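Bartonella effector protein (Bep) substrate of VirB T4SS (Bartonella clarridgeiae, PDB 4XI8) belongs to the Fic family and probably transfers AMP from ATP to threonine or tyrosine residues of target proteins, the present chain being its Fic domain. Local coordinates at residues A45-L49 / Y65-L70; L54-F58 / Q158-A162; W77-C82 / R142-V146; V134-N139 / Q152-F156. All coordinates share one frame; numbering follows the deposited sequence.

Contact 1: residues A45-L49 / Y65-L70; sequences AMLNL and YLHQRL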
loop_
_atom_site.group_PDB
_atom_site.type_symbol
_atom_site.label_atom_id
_atom_site.label_comp_id
_atom_site.label_asym_id
_atom_site.label_seq_id
_atom_site.Cartn_x
_atom_site.Cartn_y
_atom_site.Cartn_z
ATOM N N ALA A 45 -11.940 5.807 18.751
ATOM C CA ALA A 45 -12.758 4.762 19.351
ATOM C C ALA A 45 -12.048 3.412 19.347
ATOM O O ALA A 45 -12.132 2.657 20.316
ATOM C CB ALA A 45 -14.087 4.659 18.626
ATOM N N MET A 46 -11.349 3.113 18.256
ATOM C CA MET A 46 -10.607 1.861 18.142
ATOM C C MET A 46 -9.466 1.799 19.151
ATOM O O MET A 46 -9.161 0.735 19.691
ATOM C CB MET A 46 -10.061 1.680 16.724
ATOM C CG MET A 46 -11.128 1.450 15.669
ATOM S SD MET A 46 -10.425 1.177 14.032
ATOM C CE MET A 46 -11.910 0.924 13.063
ATOM N N LEU A 47 -8.838 2.945 19.395
ATOM C CA LEU A 47 -7.748 3.033 20.357
ATOM C C LEU A 47 -8.242 2.753 21.772
ATOM O O LEU A 47 -7.588 2.048 22.541
ATOM C CB LEU A 47 -7.088 4.411 20.296
ATOM C CG LEU A 47 -5.888 4.615 21.223
ATOM C CD1 LEU A 47 -4.785 3.624 20.891
ATOM C CD2 LEU A 47 -5.376 6.044 21.140
ATOM N N ASN A 48 -9.402 3.309 22.105
ATOM C CA ASN A 48 -9.995 3.122 23.423
ATOM C C ASN A 48 -10.495 1.697 23.639
ATOM O O ASN A 48 -10.490 1.192 24.762
ATOM C CB ASN A 48 -11.141 4.114 23.630
ATOM C CG ASN A 48 -10.669 5.556 23.633
ATOM O OD1 ASN A 48 -9.496 5.836 23.874
ATOM N ND2 ASN A 48 -11.585 6.479 23.361
ATOM N N LEU A 49 -10.921 1.053 22.557
ATOM C CA LEU A 49 -11.410 -0.321 22.618
ATOM C C LEU A 49 -10.307 -1.308 22.989
ATOM O O LEU A 49 -10.566 -2.328 23.625
ATOM C CB LEU A 49 -12.037 -0.725 21.283
ATOM C CG LEU A 49 -13.484 -0.288 21.051
ATOM C CD1 LEU A 49 -13.973 -0.749 19.688
ATOM C CD2 LEU A 49 -14.383 -0.821 22.154
ATOM N N TYR A 65 -22.255 -3.435 21.039
ATOM C CA TYR A 65 -21.404 -2.622 21.899
ATOM C C TYR A 65 -20.228 -2.054 21.115
ATOM O O TYR A 65 -19.854 -0.894 21.291
ATOM C CB TYR A 65 -20.898 -3.442 23.088
ATOM C CG TYR A 65 -19.836 -2.740 23.904
ATOM C CD1 TYR A 65 -20.177 -1.762 24.828
ATOM C CD2 TYR A 65 -18.492 -3.056 23.750
ATOM C CE1 TYR A 65 -19.211 -1.118 25.575
ATOM C CE2 TYR A 65 -17.518 -2.417 24.491
ATOM C CZ TYR A 65 -17.882 -1.449 25.402
ATOM O OH TYR A 65 -16.916 -0.810 26.144
ATOM N N LEU A 66 -19.646 -2.881 20.252
ATOM C CA LEU A 66 -18.550 -2.446 19.397
ATOM C C LEU A 66 -19.027 -1.360 18.442
ATOM O O LEU A 66 -18.353 -0.348 18.246
ATOM C CB LEU A 66 -17.972 -3.624 18.611
ATOM C CG LEU A 66 -17.277 -4.715 19.425
ATOM C CD1 LEU A 66 -16.806 -5.837 18.516
ATOM C CD2 LEU A 66 -16.114 -4.133 20.213
ATOM N N HIS A 67 -20.198 -1.577 17.852
ATOM C CA HIS A 67 -20.780 -0.616 16.925
ATOM C C HIS A 67 -21.135 0.682 17.638
ATOM O O HIS A 67 -21.059 1.763 17.053
ATOM C CB HIS A 67 -22.020 -1.206 16.251
ATOM C CG HIS A 67 -22.486 -0.429 15.059
ATOM N ND1 HIS A 67 -23.559 0.435 15.104
ATOM C CD2 HIS A 67 -22.023 -0.386 13.788
ATOM C CE1 HIS A 67 -23.739 0.974 13.912
ATOM N NE2 HIS A 67 -22.819 0.494 13.095
ATOM N N GLN A 68 -21.521 0.569 18.905
ATOM C CA GLN A 68 -21.847 1.743 19.704
ATOM C C GLN A 68 -20.608 2.583 19.975
ATOM O O GLN A 68 -20.590 3.778 19.701
ATOM C CB GLN A 68 -22.484 1.339 21.033
ATOM C CG GLN A 68 -22.833 2.524 21.918
ATOM C CD GLN A 68 -22.995 2.135 23.374
ATOM O OE1 GLN A 68 -23.569 1.095 23.692
ATOM N NE2 GLN A 68 -22.478 2.971 24.267
ATOM N N ARG A 69 -19.570 1.939 20.499
ATOM C CA ARG A 69 -18.343 2.629 20.880
ATOM C C ARG A 69 -17.684 3.318 19.685
ATOM O O ARG A 69 -17.043 4.358 19.834
ATOM C CB ARG A 69 -17.365 1.647 21.530
ATOM C CG ARG A 69 -16.304 2.311 22.393
ATOM C CD ARG A 69 -16.935 3.125 23.513
ATOM N NE ARG A 69 -17.594 2.282 24.508
ATOM C CZ ARG A 69 -18.192 2.747 25.600
ATOM N NH1 ARG A 69 -18.215 4.051 25.840
ATOM N NH2 ARG A 69 -18.767 1.911 26.454
ATOM N N LEU A 70 -17.856 2.738 18.502
ATOM C CA LEU A 70 -17.235 3.267 17.293
ATOM C C LEU A 70 -17.966 4.490 16.740
ATOM O O LEU A 70 -17.334 5.413 16.229
ATOM C CB LEU A 70 -17.160 2.184 16.213
ATOM C CG LEU A 70 -16.127 1.070 16.402
ATOM C CD1 LEU A 70 -16.135 0.127 15.212
ATOM C CD2 LEU A 70 -14.738 1.649 16.619
#
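Leu49 plugs into a knobs-into-holes site formed by Tyr65, Leu66, Arg69 and Leu70, and this is where helix 32-51 packs against the next helix in the chain, 60-71. The two segments run at 130° to each other, their axes 9.7 Å apart at the closest. The Leu49 side chain can be followed outward. Its CB leaves alongside the partner helix rather than straight at it; CG then lies over the aliphatic stem of Arg69, 4.1 Å from Arg69 CG. From there the two methyls divide the hole. CD1 goes to the leucine side, 4.0 Å from Leu66 CD2 and equally near Leu70 CD2, whereas CD2 rests on Arg69 CG at 3.7 Å and reaches obliquely to the Tyr65 ring.

Of its side chain, Arg69 gives the stem to the packing. With CG anti to the backbone N (chi1 -159°) and bends at the next two torsions, its chain leads the guanidinium away from helix 32-51. Its NH2 makes a weak hydrogen bond to Tyr65 OH, whose stronger partner is Glu52. Val151 of helix 148-162 also packs on Leu70, and Met46 meets Phe218 of a second subunit. One methyl closes the Ala45 end of the interface: Leu70 CD2 lies 3.7 Å from Ala45 CB and the same distance from Met46 CG.

Contact 2: residues L54-F58 / Q158-A162; sequences LPEKF and QIAEA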
loop_
_atom_site.group_PDB
_atom_site.type_symbol
_atom_site.label_atom_id
_atom_site.label_comp_id
_atom_site.label_asym_id
_atom_site.label_seq_id
_atom_site.Cartn_x
_atom_site.Cartn_y
_atom_site.Cartn_z
ATOM N N LEU A 54 -10.533 -7.995 27.037
ATOM C CA LEU A 54 -11.469 -8.801 26.262
ATOM C C LEU A 54 -12.615 -9.290 27.140
ATOM O O LEU A 54 -12.418 -9.564 28.325
ATOM C CB LEU A 54 -10.748 -9.993 25.624
ATOM C CG LEU A 54 -9.621 -9.679 24.639
ATOM C CD1 LEU A 54 -9.056 -10.962 24.050
ATOM C CD2 LEU A 54 -10.111 -8.751 23.539
ATOM N N PRO A 55 -13.819 -9.401 26.562
ATOM C CA PRO A 55 -14.983 -9.864 27.323
ATOM C C PRO A 55 -14.932 -11.360 27.610
ATOM O O PRO A 55 -14.178 -12.087 26.963
ATOM C CB PRO A 55 -16.156 -9.527 26.400
ATOM C CG PRO A 55 -15.573 -9.607 25.036
ATOM C CD PRO A 55 -14.167 -9.088 25.164
ATOM N N GLU A 56 -15.731 -11.806 28.572
ATOM C CA GLU A 56 -15.774 -13.216 28.935
ATOM C C GLU A 56 -16.629 -14.000 27.946
ATOM O O GLU A 56 -16.386 -15.181 27.700
ATOM C CB GLU A 56 -16.313 -13.390 30.356
ATOM N N LYS A 57 -17.631 -13.334 27.381
ATOM C CA LYS A 57 -18.524 -13.973 26.422
ATOM C C LYS A 57 -18.742 -13.100 25.192
ATOM O O LYS A 57 -18.979 -11.897 25.302
ATOM C CB LYS A 57 -19.868 -14.294 27.079
ATOM N N PHE A 58 -18.657 -13.718 24.017
ATOM C CA PHE A 58 -18.901 -13.020 22.761
ATOM C C PHE A 58 -20.298 -13.320 22.232
ATOM O O PHE A 58 -20.609 -14.461 21.891
ATOM C CB PHE A 58 -17.849 -13.403 21.718
ATOM C CG PHE A 58 -16.469 -12.906 22.038
ATOM C CD1 PHE A 58 -16.056 -11.652 21.616
ATOM C CD2 PHE A 58 -15.584 -13.692 22.756
ATOM C CE1 PHE A 58 -14.785 -11.192 21.906
ATOM C CE2 PHE A 58 -14.312 -13.237 23.050
ATOM C CZ PHE A 58 -13.913 -11.986 22.625
ATOM N N GLN A 158 -10.950 -10.087 18.109
ATOM C CA GLN A 158 -10.962 -10.299 19.551
ATOM C C GLN A 158 -11.357 -11.730 19.900
ATOM O O GLN A 158 -10.850 -12.300 20.868
ATOM C CB GLN A 158 -11.910 -9.310 20.233
ATOM C CG GLN A 158 -11.478 -7.857 20.115
ATOM C CD GLN A 158 -12.366 -6.922 20.913
ATOM O OE1 GLN A 158 -13.448 -7.303 21.357
ATOM N NE2 GLN A 158 -11.908 -5.690 21.103
ATOM N N ILE A 159 -12.266 -12.303 19.116
ATOM C CA ILE A 159 -12.659 -13.698 19.293
ATOM C C ILE A 159 -11.467 -14.625 19.088
ATOM O O ILE A 159 -11.238 -15.546 19.875
ATOM C CB ILE A 159 -13.789 -14.100 18.321
ATOM C CG1 ILE A 159 -15.110 -13.460 18.746
ATOM C CG2 ILE A 159 -13.950 -15.612 18.273
ATOM C CD1 ILE A 159 -16.289 -13.890 17.904
ATOM N N ALA A 160 -10.703 -14.362 18.032
ATOM C CA ALA A 160 -9.535 -15.172 17.708
ATOM C C ALA A 160 -8.471 -15.087 18.796
ATOM O O ALA A 160 -7.967 -16.110 19.259
ATOM C CB ALA A 160 -8.954 -14.745 16.371
ATOM N N GLU A 161 -8.139 -13.864 19.200
ATOM C CA GLU A 161 -7.115 -13.632 20.214
ATOM C C GLU A 161 -7.433 -14.351 21.522
ATOM O O GLU A 161 -6.534 -14.814 22.222
ATOM C CB GLU A 161 -6.950 -12.132 20.468
ATOM C CG GLU A 161 -5.700 -11.774 21.256
ATOM C CD GLU A 161 -5.630 -10.301 21.601
ATOM O OE1 GLU A 161 -6.492 -9.536 21.121
ATOM O OE2 GLU A 161 -4.713 -9.909 22.353
ATOM N N ALA A 162 -8.719 -14.445 21.842
ATOM C CA ALA A 162 -9.160 -15.150 23.038
ATOM C C ALA A 162 -9.124 -16.660 22.822
ATOM O O ALA A 162 -9.118 -17.435 23.779
ATOM C CB ALA A 162 -10.558 -14.702 23.432
#
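Phe58 and Ile159 make the tight half of this contact. Ile159 CG1 stands over one face of the phenyl ring in a CH-pi contact, 3.7 Å from the centroid and 21° off the normal. Pro55 CG covers the opposite face, towards the rim, so the ring is sandwiched between its own loop and the helix. The chi1 of -68° puts Phe58 CG beside its backbone N and sends the ring at the helix, where CE1 lies 3.8 Å from Gln158 CB and CE2 is 4.0 Å from Ala162 CB.

Leu54 holds the looser, partly exposed half. Its CD2 methyl lies obliquely across the extended Gln158 chain, 3.8 Å from Gln158 CG, while CD1 lies 3.9 Å from Gln158 O and a little farther from Ala162 CB and the exposed Glu161 carboxylate. The Gln158 amide turns elsewhere, its OE1 hydrogen-bonded to Tyr62 OH of helix 60-71. Phe119 and Gln120 add to the packing from another loop.

The arrangement is a connecting loop, the link between helices 32-51 and 60-71, stitched by an aromatic and a leucine to helix 148-162, which in the Fic fold is the helix that follows the signature loop.

Contact 3: residues W77-C82 / R142-V146; sequences WAGCTC and RPFMV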
loop_
_atom_site.group_PDB
_atom_site.type_symbol
_atom_site.label_atom_id
_atom_site.label_comp_id
_atom_site.label_asym_id
_atom_site.label_seq_id
_atom_site.Cartn_x
_atom_site.Cartn_y
_atom_site.Cartn_z
ATOM N N TRP A 77 -27.944 6.533 16.171
ATOM C CA TRP A 77 -28.317 5.121 16.170
ATOM C C TRP A 77 -27.107 4.209 16.356
ATOM O O TRP A 77 -27.006 3.164 15.713
ATOM C CB TRP A 77 -29.047 4.777 14.868
ATOM C CG TRP A 77 -28.405 5.371 13.645
ATOM C CD1 TRP A 77 -28.599 6.628 13.150
ATOM C CD2 TRP A 77 -27.472 4.734 12.765
ATOM N NE1 TRP A 77 -27.842 6.815 12.019
ATOM C CE2 TRP A 77 -27.141 5.665 11.760
ATOM C CE3 TRP A 77 -26.882 3.466 12.726
ATOM C CZ2 TRP A 77 -26.250 5.372 10.732
ATOM C CZ3 TRP A 77 -25.997 3.177 11.705
ATOM C CH2 TRP A 77 -25.690 4.125 10.723
ATOM N N ALA A 78 -26.207 4.608 17.250
ATOM C CA ALA A 78 -24.918 3.941 17.442
ATOM C C ALA A 78 -25.012 2.426 17.624
ATOM O O ALA A 78 -24.607 1.665 16.748
ATOM C CB ALA A 78 -24.201 4.552 18.631
ATOM N N GLY A 79 -25.544 1.993 18.762
ATOM C CA GLY A 79 -25.610 0.576 19.076
ATOM C C GLY A 79 -26.903 -0.080 18.634
ATOM O O GLY A 79 -27.336 -1.074 19.219
ATOM N N CYS A 80 -27.522 0.476 17.599
ATOM C CA CYS A 80 -28.819 -0.002 17.138
ATOM C C CYS A 80 -28.731 -0.752 15.811
ATOM O O CYS A 80 -28.040 -0.321 14.888
ATOM C CB CYS A 80 -29.789 1.173 17.002
ATOM S SG CYS A 80 -30.027 2.125 18.519
ATOM N N THR A 81 -29.430 -1.880 15.728
ATOM C CA THR A 81 -29.539 -2.627 14.478
ATOM C C THR A 81 -30.725 -2.109 13.667
ATOM O O THR A 81 -31.651 -1.517 14.222
ATOM C CB THR A 81 -29.696 -4.140 14.727
ATOM O OG1 THR A 81 -30.761 -4.367 15.658
ATOM C CG2 THR A 81 -28.411 -4.722 15.292
ATOM N N CYS A 82 -30.696 -2.328 12.355
ATOM C CA CYS A 82 -31.717 -1.771 11.470
ATOM C C CYS A 82 -32.942 -2.674 11.331
ATOM O O CYS A 82 -33.776 -2.463 10.449
ATOM C CB CYS A 82 -31.126 -1.487 10.088
ATOM S SG CYS A 82 -30.613 -2.952 9.165
ATOM N N ARG A 142 -27.353 -8.006 7.200
ATOM C CA ARG A 142 -26.637 -6.789 7.557
ATOM C C ARG A 142 -27.332 -6.141 8.747
ATOM O O ARG A 142 -28.286 -5.380 8.575
ATOM C CB ARG A 142 -26.553 -5.819 6.374
ATOM C CG ARG A 142 -25.422 -6.147 5.406
ATOM C CD ARG A 142 -25.385 -5.214 4.201
ATOM N NE ARG A 142 -25.030 -3.845 4.567
ATOM C CZ ARG A 142 -25.896 -2.847 4.709
ATOM N NH1 ARG A 142 -27.191 -3.054 4.520
ATOM N NH2 ARG A 142 -25.465 -1.638 5.042
ATOM N N PRO A 143 -26.855 -6.449 9.965
ATOM C CA PRO A 143 -27.478 -5.978 11.206
ATOM C C PRO A 143 -27.522 -4.459 11.283
ATOM O O PRO A 143 -28.560 -3.892 11.626
ATOM C CB PRO A 143 -26.576 -6.562 12.302
ATOM C CG PRO A 143 -25.279 -6.847 11.626
ATOM C CD PRO A 143 -25.630 -7.224 10.222
ATOM N N PHE A 144 -26.410 -3.811 10.962
ATOM C CA PHE A 144 -26.338 -2.359 11.011
ATOM C C PHE A 144 -26.483 -1.769 9.615
ATOM O O PHE A 144 -26.083 -2.384 8.626
ATOM C CB PHE A 144 -25.022 -1.907 11.645
ATOM C CG PHE A 144 -24.692 -2.617 12.924
ATOM C CD1 PHE A 144 -25.320 -2.266 14.107
ATOM C CD2 PHE A 144 -23.756 -3.638 12.943
ATOM C CE1 PHE A 144 -25.019 -2.920 15.287
ATOM C CE2 PHE A 144 -23.451 -4.295 14.121
ATOM C CZ PHE A 144 -24.084 -3.935 15.294
ATOM N N MET A 145 -27.065 -0.579 9.538
ATOM C CA MET A 145 -27.254 0.094 8.260
ATOM C C MET A 145 -25.909 0.545 7.700
ATOM O O MET A 145 -25.651 0.425 6.502
ATOM C CB MET A 145 -28.198 1.289 8.415
ATOM C CG MET A 145 -28.675 1.908 7.106
ATOM S SD MET A 145 -30.061 1.039 6.341
ATOM C CE MET A 145 -29.213 -0.166 5.327
ATOM N N VAL A 146 -25.059 1.070 8.578
ATOM C CA VAL A 146 -23.727 1.530 8.199
ATOM C C VAL A 146 -22.679 1.085 9.220
ATOM O O VAL A 146 -22.901 1.184 10.428
ATOM C CB VAL A 146 -23.669 3.072 8.065
ATOM C CG1 VAL A 146 -22.278 3.524 7.649
ATOM C CG2 VAL A 146 -24.711 3.573 7.073
#
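Cys82 and Pro143 join two irregular loops through one backbone bond, Cys82 N to Pro143 O, 2.7 Å long and nearly straight at 168°. The donor lies almost in line with the carbonyl. Side chains then close in around this bond. Cys82 SG folds back over its own backbone and comes 3.4 Å from Arg142 O.

Thr81 divides its two branches: the methyl CG2 goes across to Phe144 CE1, 3.8 Å away and oblique to the ring, while the hydroxyl bonds to Asp83. Phe144 starts out pointing away from the other loop, but its chi1 of -48°, with CG beside the backbone N, brings the ring back until Cys80 O meets its edge near CD1 at 3.4 Å, in the ring plane. Trp77 opens a type I turn that runs to Cys80. At chi1 43° its CG takes the crowded position between N and carbonyl carbon, and the indole reaches across so that CH2, on the ring's edge, meets Val146 CB at 3.5 Å.

Residues 142-146 read RPFMV and correspond to the start of the Fic signature loop, with Arg142 where the classical motif has histidine. Helix 60-71 meets both loops: His67 stacks on Phe144, probably bonds through NE2 to Val146 O and packs on Trp77, while Gln68 touches Ala78. Helix 148-162 lies against Pro143 and Phe144, and helix 8-12 against Met145 and Val146.

Contact 4: residues V134-N139 / Q152-F156; sequences VFILLN and QRIFF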
loop_
_atom_site.group_PDB
_atom_site.type_symbol
_atom_site.label_atom_id
_atom_site.label_comp_id
_atom_site.label_asym_id
_atom_site.label_seq_id
_atom_site.Cartn_x
_atom_site.Cartn_y
_atom_site.Cartn_z
ATOM N N VAL A 134 -19.808 -18.318 10.693
ATOM C CA VAL A 134 -20.424 -17.200 11.397
ATOM C C VAL A 134 -20.180 -15.888 10.655
ATOM O O VAL A 134 -21.054 -15.020 10.611
ATOM C CB VAL A 134 -19.892 -17.088 12.840
ATOM C CG1 VAL A 134 -20.586 -15.958 13.582
ATOM C CG2 VAL A 134 -20.087 -18.404 13.575
ATOM N N PHE A 135 -18.997 -15.751 10.066
ATOM C CA PHE A 135 -18.649 -14.546 9.320
ATOM C C PHE A 135 -19.556 -14.382 8.101
ATOM O O PHE A 135 -20.044 -13.287 7.822
ATOM C CB PHE A 135 -17.182 -14.586 8.886
ATOM C CG PHE A 135 -16.697 -13.304 8.270
ATOM C CD1 PHE A 135 -16.338 -12.230 9.068
ATOM C CD2 PHE A 135 -16.596 -13.174 6.896
ATOM C CE1 PHE A 135 -15.891 -11.050 8.508
ATOM C CE2 PHE A 135 -16.150 -11.994 6.329
ATOM C CZ PHE A 135 -15.796 -10.932 7.136
ATOM N N ILE A 136 -19.780 -15.480 7.385
ATOM C CA ILE A 136 -20.649 -15.469 6.213
ATOM C C ILE A 136 -22.086 -15.157 6.615
ATOM O O ILE A 136 -22.765 -14.364 5.961
ATOM C CB ILE A 136 -20.602 -16.818 5.466
ATOM C CG1 ILE A 136 -19.213 -17.047 4.869
ATOM C CG2 ILE A 136 -21.646 -16.858 4.362
ATOM C CD1 ILE A 136 -19.024 -18.427 4.278
ATOM N N LEU A 137 -22.540 -15.779 7.699
ATOM C CA LEU A 137 -23.888 -15.545 8.205
ATOM C C LEU A 137 -24.059 -14.096 8.647
ATOM O O LEU A 137 -25.114 -13.496 8.443
ATOM C CB LEU A 137 -24.201 -16.487 9.369
ATOM C CG LEU A 137 -25.597 -16.339 9.979
ATOM C CD1 LEU A 137 -26.672 -16.548 8.923
ATOM C CD2 LEU A 137 -25.783 -17.302 11.141
ATOM N N LEU A 138 -23.012 -13.539 9.244
ATOM C CA LEU A 138 -23.042 -12.160 9.714
ATOM C C LEU A 138 -22.935 -11.189 8.536
ATOM O O LEU A 138 -23.174 -9.992 8.680
ATOM C CB LEU A 138 -21.918 -11.916 10.725
ATOM C CG LEU A 138 -21.965 -10.627 11.546
ATOM C CD1 LEU A 138 -23.291 -10.511 12.280
ATOM C CD2 LEU A 138 -20.804 -10.578 12.526
ATOM N N ASN A 139 -22.568 -11.717 7.373
ATOM C CA ASN A 139 -22.506 -10.920 6.153
ATOM C C ASN A 139 -23.773 -11.075 5.316
ATOM O O ASN A 139 -24.172 -10.153 4.604
ATOM C CB ASN A 139 -21.282 -11.300 5.322
ATOM C CG ASN A 139 -20.050 -10.504 5.701
ATOM O OD1 ASN A 139 -19.820 -9.413 5.181
ATOM N ND2 ASN A 139 -19.249 -11.047 6.611
ATOM N N GLN A 152 -17.277 -5.960 12.422
ATOM C CA GLN A 152 -17.092 -7.395 12.232
ATOM C C GLN A 152 -15.619 -7.771 12.324
ATOM O O GLN A 152 -15.272 -8.830 12.846
ATOM C CB GLN A 152 -17.660 -7.843 10.885
ATOM C CG GLN A 152 -19.174 -7.796 10.795
ATOM C CD GLN A 152 -19.682 -8.146 9.412
ATOM O OE1 GLN A 152 -18.900 -8.388 8.493
ATOM N NE2 GLN A 152 -21.001 -8.171 9.256
ATOM N N ARG A 153 -14.757 -6.898 11.813
ATOM C CA ARG A 153 -13.321 -7.139 11.844
ATOM C C ARG A 153 -12.810 -7.169 13.279
ATOM O O ARG A 153 -12.124 -8.106 13.680
ATOM C CB ARG A 153 -12.577 -6.075 11.033
ATOM C CG ARG A 153 -11.064 -6.204 11.094
ATOM C CD ARG A 153 -10.381 -5.267 10.112
ATOM N NE ARG A 153 -8.933 -5.254 10.296
ATOM C CZ ARG A 153 -8.080 -4.620 9.496
ATOM N NH1 ARG A 153 -8.528 -3.947 8.446
ATOM N NH2 ARG A 153 -6.779 -4.665 9.746
ATOM N N ILE A 154 -13.155 -6.143 14.050
ATOM C CA ILE A 154 -12.765 -6.074 15.454
ATOM C C ILE A 154 -13.365 -7.237 16.242
ATOM O O ILE A 154 -12.720 -7.797 17.128
ATOM C CB ILE A 154 -13.204 -4.738 16.094
ATOM C CG1 ILE A 154 -12.587 -3.558 15.341
ATOM C CG2 ILE A 154 -12.824 -4.691 17.568
ATOM C CD1 ILE A 154 -12.931 -2.208 15.933
ATOM N N PHE A 155 -14.597 -7.599 15.897
ATOM C CA PHE A 155 -15.315 -8.680 16.569
ATOM C C PHE A 155 -14.563 -10.004 16.484
ATOM O O PHE A 155 -14.313 -10.649 17.502
ATOM C CB PHE A 155 -16.717 -8.832 15.972
ATOM C CG PHE A 155 -17.627 -9.727 16.764
ATOM C CD1 PHE A 155 -18.092 -9.337 18.009
ATOM C CD2 PHE A 155 -18.042 -10.946 16.252
ATOM C CE1 PHE A 155 -18.937 -10.154 18.737
ATOM C CE2 PHE A 155 -18.890 -11.766 16.974
ATOM C CZ PHE A 155 -19.337 -11.369 18.218
ATOM N N PHE A 156 -14.191 -10.399 15.271
ATOM C CA PHE A 156 -13.528 -11.682 15.062
ATOM C C PHE A 156 -12.045 -11.631 15.427
ATOM O O PHE A 156 -11.438 -12.663 15.710
ATOM C CB PHE A 156 -13.702 -12.142 13.614
ATOM C CG PHE A 156 -15.086 -12.639 13.303
ATOM C CD1 PHE A 156 -15.466 -13.925 13.648
ATOM C CD2 PHE A 156 -16.006 -11.819 12.672
ATOM C CE1 PHE A 156 -16.740 -14.386 13.368
ATOM C CE2 PHE A 156 -17.280 -12.274 12.389
ATOM C CZ PHE A 156 -17.648 -13.559 12.737
#
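Asn139 ND2, which faces Gln152 across the helix pair, donates to Phe135 O one turn back in its own helix at 2.7 Å. The bond is nearly straight, though the donor sits above the carbonyl plane. The same nitrogen lies over one face of the Phe135 ring, toward its rim, and is 3.3 Å from Gln152 OE1. Gln152 reaches it with an extended chain: CG stands beside the backbone N (chi1 -70°), and the amide lands beside the Leu138 backbone, where NE2 is 2.9 Å from Leu138 O. The two amide planes are steeply inclined to each other. The Gln152 amide, on a buried residue, lies among polar atoms of the other helix.

Beyond this polar end the contact is apolar. Phe135 and Phe156 form an offset edge-to-face pair, with the edge of Phe135 toward the face of Phe156, centroids 5.4 Å apart and planes at 68°. Val134 CG1 comes to the edge of the Phe156 ring, 3.9 Å from CZ. Leu138 CD2 touches two residues, 3.7 Å from Gln152 CG and also against Phe156 CE2.

The pair is antiparallel, 155° between segments whose axes come no nearer than 11.8 Å, and joins the two helices on either side of the Fic signature loop. Helix 102-115 packs Ile109 on Val134 and Leu138, helix 60-71 sets Leu63 against Leu138 and Phe155, and helix 174-183 brings Met177 to Phe135.

Overall arrangement
Helix 148-162 is the shared element: contacts 2 and 4 both use it, and contact 1 packs on it through Leu66 and Leu70. Contact 4 lies deepest, about 6 Å from the chain centre, and sets the buried Gln152 amide beside aromatic rings. Contact 1, also buried, is almost purely aliphatic, with Ile154 of contact 4 touching its leucines. Contact 3 is a buried meeting of loops and the one of the four with a clear hydrogen bond between its segments; His67, on a segment of contact 1, reaches both its loops and probably bonds to Val146 O. Contact 2, about 15 Å from the chain centre, is only partly buried and shades from ring packing to solvent-facing side chains.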